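Thylakoid lumenal 15 kDa protein 1, chloroplastic (Arabidopsis thaliana, PDB 3N90) is of unknown function but folds, as a pentapeptide repeat protein of the chloroplast thylakoid lumen, into a right-handed quadrilateral beta helix. Local coordinates at residues Q40-G45 against G60-E65; N82-N87 against G101-G106. The protein carries 2 engineered substitutions. All blocks are in the same frame, centred on the assembly; numbering follows the deposited sequence.

Contact 1: residues Q40-G45 against G60-E65; sequences QANFKG and GADLSE
The side chains of K44 and D62 cross obliquely between two successive coils of the right-handed quadrilateral beta helix, the fold built by pentapeptide repeats, with F43 packing on the inner side. The segments 40-45 and 60-65 run parallel, 2° apart, and their backbones are laced by three hydrogen bonds: D62 N to A41 O, F43 N to D62 O and G45 N to S64 O. The carboxylate of D62 turns back on its own chain, CG anti to the backbone N (chi1 -166°), which lets OD1 accept from S64 N at 2.9 Å in an Asx turn and from S64 OG at 2.7 Å. N42 makes the equivalent turn to K44 N one coil away, its amide side by side with the carboxylate and the two planes nearly parallel (3°). A water lies between N42 OD1 and D62 OD2, its bond to N42 OD1 weak. K44 stretches out fully extended over S64, its CG 3.5 Å from S64 OG. Its CD passes 3.8 Å from D62 OD2, whereas NZ stays 5.0 Å from that oxygen, so no salt bridge forms. With an alanine at D62, S64 N and OG would probably lose their shared acceptor and the serine hydroxyl would be free to turn. On the buried side, the F43 ring meets that of F23 with the planes nearly parallel, while F43 CB meets L63 CD2 at 3.3 Å.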
loop_
_atom_site.group_PDB
_atom_site.type_symbol
_atom_site.label_atom_id
_atom_site.label_comp_id
_atom_site.label_asym_id
_atom_site.label_seq_id
_atom_site.Cartn_x
_atom_site.Cartn_y
_atom_site.Cartn_z
ATOM N N GLN A 40 -3.994 -11.460 -2.967
ATOM C CA GLN A 40 -4.022 -12.107 -1.647
ATOM C C GLN A 40 -2.673 -12.234 -0.943
ATOM O O GLN A 40 -2.524 -13.071 -0.048
ATOM C CB GLN A 40 -4.638 -13.511 -1.763
ATOM C CG GLN A 40 -6.047 -13.542 -2.265
ATOM C CD GLN A 40 -6.192 -13.547 -3.787
ATOM O OE1 GLN A 40 -5.497 -14.283 -4.510
ATOM N NE2 GLN A 40 -7.126 -12.740 -4.277
ATOM N N ALA A 41 -1.675 -11.444 -1.349
ATOM C CA ALA A 41 -0.358 -11.530 -0.733
ATOM C C ALA A 41 -0.467 -10.959 0.664
ATOM O O ALA A 41 -1.296 -10.093 0.910
ATOM C CB ALA A 41 0.698 -10.763 -1.523
ATOM N N ASN A 42 0.392 -11.436 1.556
ATOM C CA ASN A 42 0.434 -10.972 2.933
ATOM C C ASN A 42 1.649 -10.087 3.195
ATOM O O ASN A 42 2.789 -10.566 3.233
ATOM C CB ASN A 42 0.483 -12.185 3.873
ATOM C CG ASN A 42 0.247 -11.815 5.338
ATOM O OD1 ASN A 42 0.125 -10.648 5.694
ATOM N ND2 ASN A 42 0.201 -12.842 6.192
ATOM N N PHE A 43 1.412 -8.778 3.319
ATOM C CA PHE A 43 2.468 -7.830 3.720
ATOM C C PHE A 43 2.206 -7.236 5.102
ATOM O O PHE A 43 2.669 -6.149 5.387
ATOM C CB PHE A 43 2.599 -6.652 2.730
ATOM C CG PHE A 43 3.108 -7.048 1.342
ATOM C CD1 PHE A 43 4.476 -7.198 1.109
ATOM C CD2 PHE A 43 2.221 -7.280 0.298
ATOM C CE1 PHE A 43 4.982 -7.534 -0.143
ATOM C CE2 PHE A 43 2.715 -7.649 -0.989
ATOM C CZ PHE A 43 4.107 -7.777 -1.189
ATOM N N LYS A 44 1.446 -7.927 5.945
ATOM C CA LYS A 44 1.071 -7.316 7.233
ATOM C C LYS A 44 2.313 -6.939 8.028
ATOM O O LYS A 44 3.201 -7.772 8.203
ATOM C CB LYS A 44 0.176 -8.260 8.045
ATOM C CG LYS A 44 -0.209 -7.694 9.419
ATOM C CD LYS A 44 -1.351 -8.500 10.026
ATOM C CE LYS A 44 -1.908 -7.773 11.240
ATOM N NZ LYS A 44 -3.117 -8.444 11.758
ATOM N N GLY A 45 2.408 -5.680 8.448
ATOM C CA GLY A 45 3.571 -5.176 9.204
ATOM C C GLY A 45 4.903 -5.209 8.495
ATOM O O GLY A 45 5.963 -5.092 9.139
ATOM N N GLY A 60 -6.956 -7.747 -2.926
ATOM C CA GLY A 60 -7.114 -8.597 -1.724
ATOM C C GLY A 60 -5.917 -8.788 -0.804
ATOM O O GLY A 60 -5.962 -9.609 0.142
ATOM N N ALA A 61 -4.839 -8.046 -1.084
ATOM C CA ALA A 61 -3.624 -8.158 -0.285
ATOM C C ALA A 61 -3.856 -7.580 1.111
ATOM O O ALA A 61 -4.717 -6.709 1.286
ATOM C CB ALA A 61 -2.471 -7.453 -0.966
ATOM N N ASP A 62 -3.081 -8.055 2.077
ATOM C CA ASP A 62 -3.026 -7.460 3.422
ATOM C C ASP A 62 -1.806 -6.544 3.582
ATOM O O ASP A 62 -0.670 -7.007 3.692
ATOM C CB ASP A 62 -3.033 -8.559 4.483
ATOM C CG ASP A 62 -3.325 -8.019 5.893
ATOM O OD1 ASP A 62 -3.382 -6.778 6.063
ATOM O OD2 ASP A 62 -3.459 -8.854 6.826
ATOM N N LEU A 63 -2.031 -5.237 3.525
ATOM C CA LEU A 63 -0.961 -4.290 3.831
ATOM C C LEU A 63 -1.159 -3.602 5.224
ATOM O O LEU A 63 -0.599 -2.525 5.503
ATOM C CB LEU A 63 -0.835 -3.282 2.699
ATOM C CG LEU A 63 -0.029 -3.696 1.450
ATOM C CD1 LEU A 63 -0.293 -2.587 0.460
ATOM C CD2 LEU A 63 1.460 -3.708 1.712
ATOM N N SER A 64 -1.986 -4.210 6.064
ATOM C CA SER A 64 -2.292 -3.613 7.380
ATOM C C SER A 64 -1.010 -3.432 8.192
ATOM O O SER A 64 -0.109 -4.268 8.116
ATOM C CB SER A 64 -3.369 -4.400 8.140
ATOM O OG SER A 64 -2.943 -5.693 8.493
ATOM N N GLU A 65 -0.903 -2.291 8.867
ATOM C CA GLU A 65 0.258 -1.932 9.698
ATOM C C GLU A 65 1.610 -1.897 8.960
ATOM O O GLU A 65 2.689 -1.873 9.579
ATOM C CB GLU A 65 0.294 -2.821 10.968
ATOM C CG GLU A 65 -0.622 -2.310 12.139
ATOM C CD GLU A 65 0.008 -1.201 13.038
ATOM O OE1 GLU A 65 0.445 -0.128 12.541
ATOM O OE2 GLU A 65 0.034 -1.385 14.280
HETATM O O HOH W 1 -2.556 -11.155 7.056
#

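Contact 2: residues N82-N87 against G101-G106; sequences NLTNAN and GSNITG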
loop_
_atom_site.group_PDB
_atom_site.type_symbol
_atom_site.label_atom_id
_atom_site.label_comp_id
_atom_site.label_asym_id
_atom_site.label_seq_id
_atom_site.Cartn_x
_atom_site.Cartn_y
_atom_site.Cartn_z
ATOM N N ASN A 82 -6.401 -4.544 2.448
ATOM C CA ASN A 82 -6.473 -4.061 3.804
ATOM C C ASN A 82 -5.321 -3.101 4.059
ATOM O O ASN A 82 -4.142 -3.491 4.013
ATOM C CB ASN A 82 -6.464 -5.232 4.775
ATOM C CG ASN A 82 -6.820 -4.817 6.189
ATOM O OD1 ASN A 82 -6.884 -3.630 6.507
ATOM N ND2 ASN A 82 -7.050 -5.808 7.047
ATOM N N LEU A 83 -5.664 -1.827 4.249
ATOM C CA LEU A 83 -4.670 -0.816 4.571
ATOM C C LEU A 83 -4.825 -0.220 5.996
ATOM O O LEU A 83 -4.304 0.861 6.277
ATOM C CB LEU A 83 -4.631 0.308 3.530
ATOM C CG LEU A 83 -4.005 0.019 2.137
ATOM C CD1 LEU A 83 -4.428 1.167 1.205
ATOM C CD2 LEU A 83 -2.526 -0.099 2.194
ATOM N N THR A 84 -5.500 -0.961 6.862
ATOM C CA THR A 84 -5.707 -0.536 8.250
ATOM C C THR A 84 -4.355 -0.236 8.888
ATOM O O THR A 84 -3.439 -1.090 8.869
ATOM C CB THR A 84 -6.410 -1.623 9.076
ATOM O OG1 THR A 84 -7.696 -1.911 8.530
ATOM C CG2 THR A 84 -6.571 -1.165 10.547
ATOM N N ASN A 85 -4.228 0.986 9.407
ATOM C CA ASN A 85 -3.035 1.481 10.081
ATOM C C ASN A 85 -1.752 1.550 9.239
ATOM O O ASN A 85 -0.653 1.692 9.780
ATOM C CB ASN A 85 -2.784 0.677 11.367
ATOM C CG ASN A 85 -3.799 0.992 12.457
ATOM O OD1 ASN A 85 -4.047 2.158 12.750
ATOM N ND2 ASN A 85 -4.359 -0.041 13.070
ATOM N N ALA A 86 -1.890 1.473 7.920
ATOM C CA ALA A 86 -0.748 1.524 7.053
ATOM C C ALA A 86 -0.260 2.963 6.977
ATOM O O ALA A 86 -1.076 3.917 6.933
ATOM C CB ALA A 86 -1.109 0.979 5.651
ATOM N N ASN A 87 1.047 3.136 6.993
ATOM C CA ASN A 87 1.620 4.468 6.846
ATOM C C ASN A 87 2.031 4.738 5.390
ATOM O O ASN A 87 3.018 4.186 4.881
ATOM C CB ASN A 87 2.766 4.736 7.854
ATOM C CG ASN A 87 3.282 6.167 7.785
ATOM O OD1 ASN A 87 2.773 6.992 7.021
ATOM N ND2 ASN A 87 4.296 6.479 8.590
ATOM N N GLY A 101 -13.121 -0.662 -2.662
ATOM C CA GLY A 101 -13.332 -1.772 -1.748
ATOM C C GLY A 101 -12.270 -1.877 -0.659
ATOM O O GLY A 101 -12.405 -2.700 0.251
ATOM N N SER A 102 -11.226 -1.042 -0.726
ATOM C CA SER A 102 -10.132 -1.148 0.241
ATOM C C SER A 102 -10.507 -0.588 1.613
ATOM O O SER A 102 -11.339 0.321 1.727
ATOM C CB SER A 102 -8.863 -0.525 -0.306
ATOM O OG SER A 102 -8.405 -1.390 -1.362
ATOM N N ASN A 103 -9.941 -1.188 2.647
ATOM C CA ASN A 103 -10.164 -0.709 4.008
ATOM C C ASN A 103 -9.022 0.205 4.379
ATOM O O ASN A 103 -7.884 -0.248 4.489
ATOM C CB ASN A 103 -10.270 -1.915 4.971
ATOM C CG ASN A 103 -10.421 -1.492 6.446
ATOM O OD1 ASN A 103 -10.438 -0.302 6.772
ATOM N ND2 ASN A 103 -10.520 -2.478 7.332
ATOM N N ILE A 104 -9.306 1.492 4.573
ATOM C CA ILE A 104 -8.266 2.475 4.879
ATOM C C ILE A 104 -8.393 3.091 6.274
ATOM O O ILE A 104 -7.918 4.211 6.493
ATOM C CB ILE A 104 -8.173 3.588 3.834
ATOM C CG1 ILE A 104 -9.508 4.363 3.716
ATOM C CG2 ILE A 104 -7.735 2.978 2.477
ATOM C CD1 ILE A 104 -9.391 5.652 2.940
ATOM N N THR A 105 -9.020 2.342 7.171
ATOM C CA THR A 105 -9.230 2.778 8.555
ATOM C C THR A 105 -7.868 2.977 9.179
ATOM O O THR A 105 -7.109 2.012 9.321
ATOM C CB THR A 105 -9.972 1.717 9.388
ATOM O OG1 THR A 105 -11.243 1.437 8.808
ATOM C CG2 THR A 105 -10.195 2.218 10.850
ATOM N N GLY A 106 -7.557 4.218 9.544
ATOM C CA GLY A 106 -6.297 4.555 10.206
ATOM C C GLY A 106 -5.102 4.598 9.269
ATOM O O GLY A 106 -3.968 4.739 9.703
#
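N103 and T84 meet across two neighbouring coils of the pentapeptide-repeat beta helix, where N82 and N103 each make an Asx turn at equivalent places. In the segment 82-87, N82 OD1 takes two donors: T84 N at 3.0 Å, tilted 27° from the carbonyl plane, and T84 OG1 at 2.8 Å, in that plane and on a lone pair. The arrangement depends on N82 CG lying anti to its own nitrogen (chi1 -168°), which folds the amide back along the chain. N103 repeats the turn with T105 N, and T105 OG1 has both N103 OD1 and D127 OD1 within reach. The two asparagine amides lie side by side, their planes 8° apart. N103 ND2 comes within 3.1 Å of T84 OG1, but the angle is too poor for a hydrogen bond.

Between the backbones, N103 O accepts from L83 N at 2.7 Å and T105 O from N85 N at 3.1 Å. A type II turn from L83 to A86 is closed by A86 N on L83 O. Beyond the two segments, N85 OD1 is satisfied by A131 N and G106 O by N130 ND2, while S102 OG finds V78 O and V81 N. In the interior of the beta helix, I104 touches L122 and V125 of helix 116-125, and its CG2 lies 4.0 Å from L83 CD1.

Overall arrangement
Contacts 1 and 2 follow one another along the chain and along the axis of the same beta helix, their centres about 10 Å apart. They join directly because the segment 82-87 lies on the coil next to 60-65: L63 N approaches N82 O at 2.8 Å and E65 N approaches T84 O at 2.8 Å, both probable hydrogen bonds. S64 CB also packs against T84 O. The interior is continuous as well, with L63 touching L83. Toward the start of the helix, contact 1 leans on the coil holding F23, whereas contact 2 is covered by helix 116-125 at the other end. Neither contact can be tied to a known active site or ligand.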